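Local structure of variant surface glycoprotein MITat 1.13 (Trypanosoma brucei, 6Z8G) at residues B[68-73]-B[86-91]. The protein probably forms, as a GPI-anchored surface glycoprotein, part of the dense coat that helps the trypanosome evade the host immune response. Residues are numbered along the deposited sequence; the frame is centred on the assembly and turned at random.
Sequences KLVTAA and PLLGAA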
loop_
_atom_site.group_PDB
_atom_site.type_symbol
_atom_site.label_atom_id
_atom_site.label_comp_id
_atom_site.label_asym_id
_atom_site.label_seq_id
_atom_site.Cartn_x
_atom_site.Cartn_y
_atom_site.Cartn_z
ATOM N N LYS B 68 9.134 27.444 -8.051
ATOM C CA LYS B 68 9.200 28.460 -9.094
ATOM C C LYS B 68 8.900 29.840 -8.525
ATOM O O LYS B 68 9.544 30.822 -8.894
ATOM C CB LYS B 68 8.216 28.134 -10.213
ATOM C CG LYS B 68 8.635 27.006 -11.118
ATOM C CD LYS B 68 7.864 27.066 -12.425
ATOM C CE LYS B 68 6.887 25.929 -12.545
ATOM N NZ LYS B 68 5.856 26.192 -13.611
ATOM N N LEU B 69 7.915 29.933 -7.626
ATOM C CA LEU B 69 7.547 31.230 -7.064
ATOM C C LEU B 69 8.693 31.804 -6.255
ATOM O O LEU B 69 9.030 32.978 -6.391
ATOM C CB LEU B 69 6.284 31.112 -6.204
ATOM C CG LEU B 69 4.944 30.974 -6.965
ATOM C CD1 LEU B 69 3.806 30.512 -6.039
ATOM C CD2 LEU B 69 4.541 32.232 -7.699
ATOM N N VAL B 70 9.289 30.996 -5.381
ATOM C CA VAL B 70 10.397 31.502 -4.583
ATOM C C VAL B 70 11.512 31.967 -5.497
ATOM O O VAL B 70 12.059 33.061 -5.324
ATOM C CB VAL B 70 10.887 30.435 -3.587
ATOM C CG1 VAL B 70 12.106 30.940 -2.855
ATOM C CG2 VAL B 70 9.777 30.090 -2.608
ATOM N N THR B 71 11.843 31.153 -6.506
ATOM C CA THR B 71 12.935 31.518 -7.409
ATOM C C THR B 71 12.636 32.820 -8.160
ATOM O O THR B 71 13.461 33.746 -8.196
ATOM C CB THR B 71 13.191 30.375 -8.396
ATOM O OG1 THR B 71 13.352 29.143 -7.680
ATOM C CG2 THR B 71 14.458 30.633 -9.222
ATOM N N ALA B 72 11.451 32.910 -8.762
ATOM C CA ALA B 72 11.101 34.108 -9.512
ATOM C C ALA B 72 11.015 35.320 -8.604
ATOM O O ALA B 72 11.413 36.413 -8.996
ATOM C CB ALA B 72 9.784 33.892 -10.252
ATOM N N ALA B 73 10.519 35.139 -7.370
ATOM C CA ALA B 73 10.426 36.267 -6.444
ATOM C C ALA B 73 11.796 36.891 -6.173
ATOM O O ALA B 73 11.914 38.117 -6.039
ATOM C CB ALA B 73 9.795 35.824 -5.131
ATOM N N PRO B 86 2.211 37.957 -3.133
ATOM C CA PRO B 86 0.996 37.373 -2.535
ATOM C C PRO B 86 0.787 35.928 -2.921
ATOM O O PRO B 86 0.237 35.165 -2.129
ATOM C CB PRO B 86 -0.137 38.267 -3.066
ATOM C CG PRO B 86 0.544 39.517 -3.505
ATOM C CD PRO B 86 1.887 39.073 -4.032
ATOM N N LEU B 87 1.293 35.509 -4.079
ATOM C CA LEU B 87 1.193 34.115 -4.452
ATOM C C LEU B 87 2.107 33.275 -3.581
ATOM O O LEU B 87 1.796 32.114 -3.293
ATOM C CB LEU B 87 1.557 33.932 -5.924
ATOM C CG LEU B 87 0.770 34.768 -6.928
ATOM C CD1 LEU B 87 1.262 34.523 -8.355
ATOM C CD2 LEU B 87 -0.699 34.419 -6.795
ATOM N N LEU B 88 3.196 33.869 -3.106
ATOM C CA LEU B 88 4.213 33.106 -2.399
ATOM C C LEU B 88 3.706 32.653 -1.035
ATOM O O LEU B 88 3.759 31.462 -0.706
ATOM C CB LEU B 88 5.475 33.951 -2.276
ATOM C CG LEU B 88 6.739 33.127 -2.100
ATOM C CD1 LEU B 88 7.900 33.952 -2.573
ATOM C CD2 LEU B 88 6.907 32.777 -0.643
ATOM N N GLY B 89 3.207 33.590 -0.222
ATOM C CA GLY B 89 2.741 33.226 1.111
ATOM C C GLY B 89 1.549 32.281 1.083
ATOM O O GLY B 89 1.435 31.375 1.917
ATOM N N ALA B 90 0.615 32.506 0.150
ATOM C CA ALA B 90 -0.493 31.570 -0.001
ATOM C C ALA B 90 0.007 30.207 -0.457
ATOM O O ALA B 90 -0.479 29.166 0.012
ATOM C CB ALA B 90 -1.504 32.118 -1.005
ATOM N N ALA B 91 0.993 30.201 -1.364
ATOM C CA ALA B 91 1.480 28.939 -1.904
ATOM C C ALA B 91 2.123 28.114 -0.822
ATOM O O ALA B 91 1.969 26.890 -0.792
ATOM C CB ALA B 91 2.489 29.188 -3.023
#
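Leu69 and Leu88 carry this contact between two neighbouring helices of the chain, each reaching into the face of the other helix. The axes of the short segments 68-73 and 86-91 run at 148° to one another, close to antiparallel, and come within 9.5 Å. That is as expected where helices 34-75 and 78-129 fold back on each other in the long helical hairpin that forms the core of A-type variant surface glycoprotein N-terminal domains; the contact lies near its turn.

The apolar contacts fall into two groups. In the first, both methyls of Leu69 reach Leu87, and CD1 goes on to CB of Ala91 at 3.5 Å, while CD2 lies 3.9 Å from CB of Leu87. The side chains of Leu69 and Leu87 cross at about a right angle. CD1 of Leu69 also sits 3.8 Å from the carbonyl O of Leu87, an oxygen already engaged by the backbone N of Ala91 within its own helix.

In the second group, a single methyl does the work from segment 86-91. With CG of Leu88 roughly trans to the backbone N (chi1 -156°), the end of the side chain swings in against segment 68-73. Its CD1 touches CB of Ala73 at 3.7 Å and CA of Val70 at 4.0 Å, with CG2 of Val70 slightly farther off.

Other elements close over the pair: Trp341 and Ile344 of helix 336-345 cover Leu69. Gly372 of the second subunit packs on Leu88 and Val70 of that subunit meets Val70, placing this face at the dimer interface.

All six touching residues are buried, and their van der Waals contacts are mostly between apolar groups, so these two segments are probably held together by close fit and burial of apolar surface rather than by directional polar bonds.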